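Local coordinates for outer membrane protein OMP121 (PDB 5FQ8) that probably imports nutrients across the outer membrane of Bacteroides thetaiotaomicron, as a TonB-dependent receptor with a plug domain inside a beta barrel, at residues I341-I344 against G345-D348; S85-I88 against R89-S93; G758-V761 against G762-K765; L912-D915 against L916-R919. All blocks are in the same frame, centred on the assembly; numbering follows the deposited sequence.

Contact 1: I341-I344 against G345-D348; sequences ISII and GLED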
loop_
_atom_site.group_PDB
_atom_site.type_symbol
_atom_site.label_atom_id
_atom_site.label_comp_id
_atom_site.label_asym_id
_atom_site.label_seq_id
_atom_site.Cartn_x
_atom_site.Cartn_y
_atom_site.Cartn_z
ATOM N N ILE B 341 34.992 22.662 -1.590
ATOM C CA ILE B 341 33.731 22.938 -2.265
ATOM C C ILE B 341 32.822 23.730 -1.341
ATOM O O ILE B 341 32.697 23.416 -0.155
ATOM C CB ILE B 341 33.056 21.631 -2.704
ATOM C CG1 ILE B 341 33.937 20.900 -3.709
ATOM C CG2 ILE B 341 31.706 21.926 -3.311
ATOM C CD1 ILE B 341 34.310 21.734 -4.888
ATOM N N SER B 342 32.189 24.760 -1.880
ATOM C CA SER B 342 31.289 25.604 -1.102
ATOM C C SER B 342 29.914 24.959 -1.032
ATOM O O SER B 342 29.191 24.928 -2.029
ATOM C CB SER B 342 31.203 26.987 -1.732
ATOM O OG SER B 342 30.261 27.797 -1.063
ATOM N N ILE B 343 29.537 24.484 0.153
ATOM C CA ILE B 343 28.249 23.818 0.319
ATOM C C ILE B 343 27.096 24.809 0.205
ATOM O O ILE B 343 26.112 24.551 -0.490
ATOM C CB ILE B 343 28.196 23.074 1.658
ATOM C CG1 ILE B 343 29.198 21.952 1.670
ATOM C CG2 ILE B 343 26.845 22.492 1.884
ATOM C CD1 ILE B 343 29.061 21.117 2.883
ATOM N N ILE B 344 27.173 25.945 0.904
ATOM C CA ILE B 344 26.055 26.875 0.843
ATOM C C ILE B 344 25.920 27.477 -0.536
ATOM O O ILE B 344 24.927 28.151 -0.824
ATOM C CB ILE B 344 26.182 27.996 1.883
ATOM C CG1 ILE B 344 27.421 28.831 1.595
ATOM C CG2 ILE B 344 26.167 27.434 3.269
ATOM C CD1 ILE B 344 27.668 29.859 2.612
ATOM N N GLY B 345 26.902 27.275 -1.393
ATOM C CA GLY B 345 26.722 27.671 -2.772
ATOM C C GLY B 345 25.931 26.710 -3.616
ATOM O O GLY B 345 25.807 26.929 -4.823
ATOM N N LEU B 346 25.389 25.656 -3.018
ATOM C CA LEU B 346 24.625 24.660 -3.738
ATOM C C LEU B 346 23.121 24.795 -3.572
ATOM O O LEU B 346 22.394 24.009 -4.170
ATOM C CB LEU B 346 25.044 23.262 -3.292
ATOM C CG LEU B 346 26.502 22.861 -3.396
ATOM C CD1 LEU B 346 26.689 21.673 -2.514
ATOM C CD2 LEU B 346 26.850 22.541 -4.821
ATOM N N GLU B 347 22.633 25.755 -2.786
ATOM C CA GLU B 347 21.217 25.808 -2.428
ATOM C C GLU B 347 20.365 26.423 -3.522
ATOM O O GLU B 347 19.201 26.050 -3.681
ATOM C CB GLU B 347 21.055 26.603 -1.133
ATOM C CG GLU B 347 19.637 26.767 -0.612
ATOM C CD GLU B 347 19.563 27.679 0.600
ATOM O OE1 GLU B 347 20.578 28.343 0.891
ATOM O OE2 GLU B 347 18.504 27.730 1.266
ATOM N N ASP B 348 20.922 27.360 -4.278
ATOM C CA ASP B 348 20.220 28.018 -5.373
ATOM C C ASP B 348 19.932 27.021 -6.486
ATOM O O ASP B 348 20.844 26.609 -7.205
ATOM C CB ASP B 348 21.072 29.181 -5.884
ATOM C CG ASP B 348 20.393 29.978 -6.957
ATOM O OD1 ASP B 348 19.161 29.888 -7.073
ATOM O OD2 ASP B 348 21.107 30.704 -7.682
HETATM O O HOH W 1 23.274 29.323 -3.570
#
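Leu346 folds back over the carbonyls of Ser342 and Ile343 in the loop between helices 330-335 and 368-374, where residues 342-345 and 343-346 form two overlapping beta turns of type I. The second turn is closed by the bond from Leu346 N to Ile343 O, 2.9 Å long. The side chain then follows the same oxygen outward: Leu346 CB lies 3.3 Å from Ile343 O. With CG anti to the carbonyl carbon (chi1 -56°), the branch point stays 3.4 Å from Ile343 O and also comes near Ser342 O. Beyond it, Leu346 CD1 is still 3.6 Å from Ile343 O and loosely approaches Ile343 CG2. Leucine suits this place because its apolar side chain also meets Tyr359, Tyr360 and Asn354. Cut back to alanine, this position would probably lose the CG and CD1 contacts over Ile343 and leave the two tyrosines without their apolar mate. The first turn is closed only weakly, by Gly345 N, which reaches back to both Ser342 O and Ser342 OG. The small hydroxyl of Ser342 has its stronger partner in Thr5 O of the BT_2262 lipoprotein chain, so the turn also meets the neighbouring protein, and Ile344 packs on the same threonine. At the far end a water spans the chain, giving a weak bond to Ile344 O and accepting one from Asp348 N at 3.1 Å.

Contact 2: S85-I88 against R89-S93; sequences SVII and RGVSS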
loop_
_atom_site.group_PDB
_atom_site.type_symbol
_atom_site.label_atom_id
_atom_site.label_comp_id
_atom_site.label_asym_id
_atom_site.label_seq_id
_atom_site.Cartn_x
_atom_site.Cartn_y
_atom_site.Cartn_z
ATOM N N SER B 85 16.313 8.052 26.353
ATOM C CA SER B 85 16.592 6.788 27.002
ATOM C C SER B 85 16.777 7.006 28.493
ATOM O O SER B 85 17.297 8.037 28.916
ATOM C CB SER B 85 17.837 6.158 26.400
ATOM O OG SER B 85 18.135 4.963 27.068
ATOM N N VAL B 86 16.326 6.037 29.287
ATOM C CA VAL B 86 16.442 6.072 30.739
ATOM C C VAL B 86 16.644 4.641 31.193
ATOM O O VAL B 86 15.699 3.851 31.193
ATOM C CB VAL B 86 15.209 6.679 31.426
ATOM C CG1 VAL B 86 15.343 6.564 32.915
ATOM C CG2 VAL B 86 15.066 8.114 31.077
ATOM N N ILE B 87 17.857 4.309 31.597
ATOM C CA ILE B 87 18.202 2.964 32.034
ATOM C C ILE B 87 18.636 3.035 33.488
ATOM O O ILE B 87 19.452 3.883 33.860
ATOM C CB ILE B 87 19.297 2.347 31.144
ATOM C CG1 ILE B 87 18.898 2.439 29.680
ATOM C CG2 ILE B 87 19.481 0.905 31.480
ATOM C CD1 ILE B 87 19.982 2.042 28.760
ATOM N N ILE B 88 18.081 2.160 34.309
ATOM C CA ILE B 88 18.247 2.234 35.749
ATOM C C ILE B 88 18.960 0.981 36.200
ATOM O O ILE B 88 18.408 -0.119 36.106
ATOM C CB ILE B 88 16.906 2.406 36.474
ATOM C CG1 ILE B 88 16.407 3.835 36.325
ATOM C CG2 ILE B 88 17.031 2.062 37.935
ATOM C CD1 ILE B 88 15.270 4.136 37.212
ATOM N N ARG B 89 20.184 1.153 36.688
ATOM C CA ARG B 89 21.028 0.057 37.146
ATOM C C ARG B 89 21.273 -0.944 36.022
ATOM O O ARG B 89 21.096 -2.153 36.174
ATOM C CB ARG B 89 20.431 -0.605 38.389
ATOM C CG ARG B 89 20.525 0.294 39.611
ATOM C CD ARG B 89 19.968 -0.327 40.870
ATOM N NE ARG B 89 20.171 0.523 42.036
ATOM C CZ ARG B 89 19.785 0.203 43.265
ATOM N NH1 ARG B 89 19.178 -0.944 43.485
ATOM N NH2 ARG B 89 20.005 1.030 44.271
ATOM N N GLY B 90 21.688 -0.419 34.875
ATOM C CA GLY B 90 22.096 -1.241 33.755
ATOM C C GLY B 90 20.958 -1.924 33.015
ATOM O O GLY B 90 19.776 -1.776 33.311
ATOM N N VAL B 91 21.360 -2.704 32.022
ATOM C CA VAL B 91 20.443 -3.442 31.165
ATOM C C VAL B 91 20.196 -4.813 31.772
ATOM O O VAL B 91 21.132 -5.573 32.006
ATOM C CB VAL B 91 21.007 -3.567 29.746
ATOM C CG1 VAL B 91 20.243 -4.579 28.973
ATOM C CG2 VAL B 91 20.976 -2.243 29.045
ATOM N N SER B 92 18.942 -5.131 32.043
ATOM C CA SER B 92 18.599 -6.486 32.425
ATOM C C SER B 92 17.967 -7.260 31.289
ATOM O O SER B 92 18.187 -8.465 31.167
ATOM C CB SER B 92 17.641 -6.476 33.605
ATOM O OG SER B 92 18.182 -5.723 34.664
ATOM N N SER B 93 17.188 -6.587 30.452
ATOM C CA SER B 93 16.457 -7.236 29.373
ATOM C C SER B 93 17.373 -7.313 28.162
ATOM O O SER B 93 17.821 -6.283 27.651
ATOM C CB SER B 93 15.179 -6.454 29.066
ATOM O OG SER B 93 14.277 -7.179 28.246
#
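Ile87 leans over the chain just ahead of it, where Gly90 and Val91 leave the strand 84-88 of the plug domain. This strand forms an antiparallel pair with 71-75, and the backbone bends sharply at its end. Arg89 adopts a left-handed conformation (phi 59°) and Gly90 also has a positive phi, which favours a residue without a side chain. The bend brings the Gly90 carbonyl under Ile87, whose CG2, anti to its backbone N, lies 3.3 Å from Gly90 O. The same methyl faces a branch of Val91, four residues on, with Ile87 CG2 and Val91 CG2 4.3 Å apart. The two beta-branched residues thus meet through one methyl each, a loose apolar touch over the turn, while Val91 also packs on Asn98 and Leu960.

Ile88 points to the other side of the strand, where it meets Val71. From the bend Arg89 runs outward fully extended to a buried guanidinium. Arginine fits because three glutamates of the barrel wall meet it, two from strand 643-656 and one from strand 697-712, tying plug to barrel. Their carboxylates probably compensate its buried positive charge, and each of its nitrogens has its own mate: NE with Glu703 OE2, NH1 with Glu647 OE2 and NH2 with Glu649 OE2.

Contact 3: G758-V761 against G762-K765; sequences GMPV and GVFK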
loop_
_atom_site.group_PDB
_atom_site.type_symbol
_atom_site.label_atom_id
_atom_site.label_comp_id
_atom_site.label_asym_id
_atom_site.label_seq_id
_atom_site.Cartn_x
_atom_site.Cartn_y
_atom_site.Cartn_z
ATOM N N GLY B 758 30.403 -15.144 29.538
ATOM C CA GLY B 758 31.041 -14.640 30.741
ATOM C C GLY B 758 31.521 -13.208 30.648
ATOM O O GLY B 758 32.563 -12.867 31.204
ATOM N N MET B 759 30.783 -12.365 29.946
ATOM C CA MET B 759 31.219 -11.034 29.564
ATOM C C MET B 759 30.102 -10.029 29.797
ATOM O O MET B 759 28.941 -10.409 29.973
ATOM C CB MET B 759 31.642 -11.021 28.088
ATOM C CG MET B 759 32.529 -12.169 27.676
ATOM S SD MET B 759 33.547 -11.731 26.281
ATOM C CE MET B 759 34.375 -10.303 26.921
ATOM N N PRO B 760 30.415 -8.739 29.810
ATOM C CA PRO B 760 29.374 -7.744 30.046
ATOM C C PRO B 760 28.397 -7.689 28.892
ATOM O O PRO B 760 28.664 -8.166 27.792
ATOM C CB PRO B 760 30.155 -6.430 30.167
ATOM C CG PRO B 760 31.517 -6.804 30.460
ATOM C CD PRO B 760 31.742 -8.109 29.760
ATOM N N VAL B 761 27.241 -7.089 29.159
ATOM C CA VAL B 761 26.267 -6.889 28.100
ATOM C C VAL B 761 26.843 -5.959 27.055
ATOM O O VAL B 761 27.404 -4.909 27.380
ATOM C CB VAL B 761 24.963 -6.328 28.668
ATOM C CG1 VAL B 761 24.200 -5.679 27.582
ATOM C CG2 VAL B 761 24.145 -7.422 29.262
ATOM N N GLY B 762 26.724 -6.344 25.794
ATOM C CA GLY B 762 27.103 -5.461 24.714
ATOM C C GLY B 762 28.549 -5.541 24.295
ATOM O O GLY B 762 29.169 -4.510 24.063
ATOM N N VAL B 763 29.094 -6.749 24.162
ATOM C CA VAL B 763 30.472 -6.908 23.723
ATOM C C VAL B 763 30.578 -6.649 22.232
ATOM O O VAL B 763 29.739 -7.097 21.450
ATOM C CB VAL B 763 30.970 -8.314 24.069
ATOM C CG1 VAL B 763 32.358 -8.513 23.526
ATOM C CG2 VAL B 763 30.959 -8.497 25.551
ATOM N N PHE B 764 31.613 -5.923 21.827
ATOM C CA PHE B 764 31.858 -5.635 20.419
ATOM C C PHE B 764 32.936 -6.548 19.867
ATOM O O PHE B 764 33.935 -6.809 20.537
ATOM C CB PHE B 764 32.317 -4.203 20.203
ATOM C CG PHE B 764 31.221 -3.212 20.153
ATOM C CD1 PHE B 764 30.626 -2.890 18.959
ATOM C CD2 PHE B 764 30.810 -2.576 21.296
ATOM C CE1 PHE B 764 29.638 -1.965 18.902
ATOM C CE2 PHE B 764 29.840 -1.644 21.252
ATOM C CZ PHE B 764 29.241 -1.333 20.045
ATOM N N LYS B 765 32.728 -7.016 18.638
ATOM C CA LYS B 765 33.751 -7.663 17.833
ATOM C C LYS B 765 33.918 -6.883 16.540
ATOM O O LYS B 765 32.950 -6.379 15.985
ATOM C CB LYS B 765 33.389 -9.104 17.531
ATOM C CG LYS B 765 33.395 -10.023 18.715
ATOM C CD LYS B 765 33.108 -11.425 18.289
ATOM C CE LYS B 765 33.173 -12.389 19.442
ATOM N NZ LYS B 765 32.931 -13.782 18.986
#
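The backbone turns a corner at Gly762, whose phi and psi of 88° and 44° follow the extended Pro760 and Val761, so that the chain bends much as in a type II turn, although Pro760 O and Val763 N stay 3.9 Å apart. Glycine is called for here: a CB in this conformation would run into the carbonyl oxygen of Val761. The proline before it, with its restricted phi, suits the extended approach to the corner.

Across the bend, Val763 does most of the touching through a single methyl. Its CG2, set anti to the carbonyl carbon, lies over Pro760 O on the inside of the corner. The same Val763 CG2 meets Met759 CB at 3.6 Å, and the two side chains cross at about a right angle. Methionine adds a flexible tail: bent at its last torsion (chi3 57°), it curls back until Met759 CE is 4.1 Å from Val763 CG2, so that one valine methyl is touched at both the root and the end of the thioether chain. The proline ring makes a looser approach, Pro760 CD standing 4.3 Å from that methyl. The beta-branched Val761 points away from the bend and packs on Met798, and its carbonyl accepts a hydrogen bond from Asn799 ND2.

The loop ending in this corner joins strands 752-756 and 763-766 of a small antiparallel sheet. Strand 763-766 lies between 752-756 and 793-794: Val763 pairs its backbone with Tyr754 and rests on Ile756 and Ile794, while Met759 also reaches Ile794.

Contact 4: L912-D915 against L916-R919; sequences LGWD and LPKR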
loop_
_atom_site.group_PDB
_atom_site.type_symbol
_atom_site.label_atom_id
_atom_site.label_comp_id
_atom_site.label_asym_id
_atom_site.label_seq_id
_atom_site.Cartn_x
_atom_site.Cartn_y
_atom_site.Cartn_z
ATOM N N LEU B 912 20.278 30.673 34.653
ATOM C CA LEU B 912 20.385 31.945 35.360
ATOM C C LEU B 912 18.981 32.496 35.569
ATOM O O LEU B 912 18.332 32.934 34.616
ATOM C CB LEU B 912 21.253 32.933 34.586
ATOM C CG LEU B 912 21.378 34.324 35.200
ATOM C CD1 LEU B 912 21.885 34.178 36.584
ATOM C CD2 LEU B 912 22.295 35.225 34.427
ATOM N N GLY B 913 18.521 32.493 36.805
ATOM C CA GLY B 913 17.168 32.922 37.127
ATOM C C GLY B 913 17.148 34.215 37.918
ATOM O O GLY B 913 17.957 34.406 38.826
ATOM N N TRP B 914 16.214 35.099 37.568
ATOM C CA TRP B 914 15.987 36.337 38.311
ATOM C C TRP B 914 14.526 36.450 38.741
ATOM O O TRP B 914 13.675 36.864 37.957
ATOM C CB TRP B 914 16.385 37.555 37.498
ATOM C CG TRP B 914 16.188 38.806 38.265
ATOM C CD1 TRP B 914 16.086 38.925 39.610
ATOM C CD2 TRP B 914 16.053 40.125 37.734
ATOM N NE1 TRP B 914 15.898 40.232 39.957
ATOM C CE2 TRP B 914 15.878 40.993 38.821
ATOM C CE3 TRP B 914 16.063 40.654 36.443
ATOM C CZ2 TRP B 914 15.719 42.363 38.662
ATOM C CZ3 TRP B 914 15.901 42.018 36.286
ATOM C CH2 TRP B 914 15.732 42.854 37.387
ATOM N N ASP B 915 14.248 36.119 39.995
ATOM C CA ASP B 915 12.940 36.360 40.592
ATOM C C ASP B 915 12.821 37.839 40.957
ATOM O O ASP B 915 13.602 38.338 41.768
ATOM C CB ASP B 915 12.782 35.484 41.833
ATOM C CG ASP B 915 11.504 34.697 41.836
ATOM O OD1 ASP B 915 10.445 35.271 41.501
ATOM O OD2 ASP B 915 11.567 33.497 42.183
ATOM N N LEU B 916 11.857 38.547 40.371
ATOM C CA LEU B 916 11.733 39.980 40.637
ATOM C C LEU B 916 11.243 40.227 42.064
ATOM O O LEU B 916 10.398 39.487 42.570
ATOM C CB LEU B 916 10.776 40.649 39.656
ATOM C CG LEU B 916 11.100 40.672 38.165
ATOM C CD1 LEU B 916 10.289 41.747 37.514
ATOM C CD2 LEU B 916 12.557 40.915 37.924
ATOM N N PRO B 917 11.737 41.271 42.720
ATOM C CA PRO B 917 11.294 41.584 44.082
ATOM C C PRO B 917 9.807 41.885 44.152
ATOM O O PRO B 917 9.284 42.696 43.385
ATOM C CB PRO B 917 12.118 42.824 44.428
ATOM C CG PRO B 917 12.396 43.452 43.093
ATOM C CD PRO B 917 12.670 42.285 42.208
ATOM N N LYS B 918 9.140 41.260 45.124
ATOM C CA LYS B 918 7.699 41.400 45.275
ATOM C C LYS B 918 7.255 42.850 45.371
ATOM O O LYS B 918 6.084 43.147 45.120
ATOM C CB LYS B 918 7.231 40.629 46.507
ATOM C CG LYS B 918 6.508 39.320 46.210
ATOM C CD LYS B 918 7.335 38.368 45.326
ATOM C CE LYS B 918 6.582 37.068 45.042
ATOM N NZ LYS B 918 7.399 36.079 44.294
ATOM N N ARG B 919 8.163 43.762 45.709
ATOM C CA ARG B 919 7.785 45.159 45.875
ATOM C C ARG B 919 7.518 45.823 44.535
ATOM O O ARG B 919 6.611 46.650 44.421
ATOM C CB ARG B 919 8.877 45.910 46.634
ATOM C CG ARG B 919 9.107 45.434 48.064
ATOM C CD ARG B 919 10.581 45.538 48.428
ATOM N NE ARG B 919 11.320 44.337 48.040
ATOM C CZ ARG B 919 12.620 44.307 47.755
ATOM N NH1 ARG B 919 13.337 45.420 47.793
ATOM N NH2 ARG B 919 13.204 43.163 47.419
HETATM O O HOH W 2 8.384 37.844 41.959
#
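At the end of barrel strand 899-915, a methyl of Leu916 lies over the indole of Trp914 as the chain passes into the turn toward strand 928-941. The contact is a CH-pi interaction. Leu916 CD2 sits 3.4 Å from the centroid of the six-membered ring of Trp914, only 10° off the ring normal, and so over the middle of one face. Trp914 CG lies anti to its backbone N (chi1 -178°), which swings the indole along the strand's outer surface to where the leucine methyl can cover it. Pro917 comes obliquely to the same indole, its CD 4.4 Å from Trp914 NE1.

Strands 899-915 and 928-941 are neighbours in the antiparallel barrel of this TonB-dependent receptor, and backbone bonds from Trp914 to Val931 and from Leu916 to Val929 hold the pair together up to the turn. A large aromatic ring and a leucine suit such a surface, which may face lipid or its boundary.

Asp915 and Lys918 face each other through a water. Asp915 OD1 and Lys918 NZ are 4.2 Å apart, beyond a salt bridge. The water accepts a hydrogen bond from Lys918 NZ at 3.1 Å and donates weakly to Asp915 OD1. The other carboxylate oxygen, OD2, has a long, weak ion pair with Lys930. The water also donates to the backbone, to Leu916 O at 2.7 Å.

The four contacts mark different levels of the plugged barrel. Contacts 2 and 3 are neighbours, their centres 16 Å apart and their nearest atoms about 4 Å apart, so the plug turn lies close to the corner at 758-765 without touching it. Contact 1 is remote from both, with centres 44 Å away, in a probably extracellular loop beside the calcium site of Asp280 to Asp288: the side chain of Glu347 is about 10 Å from the bound calcium ion. Contact 4, 52 Å from contact 3 between centres and across the chain's centre from it, belongs to a probably periplasmic turn. Contacts 2, 3 and 4 take no part in the metal sites or the lipid pocket.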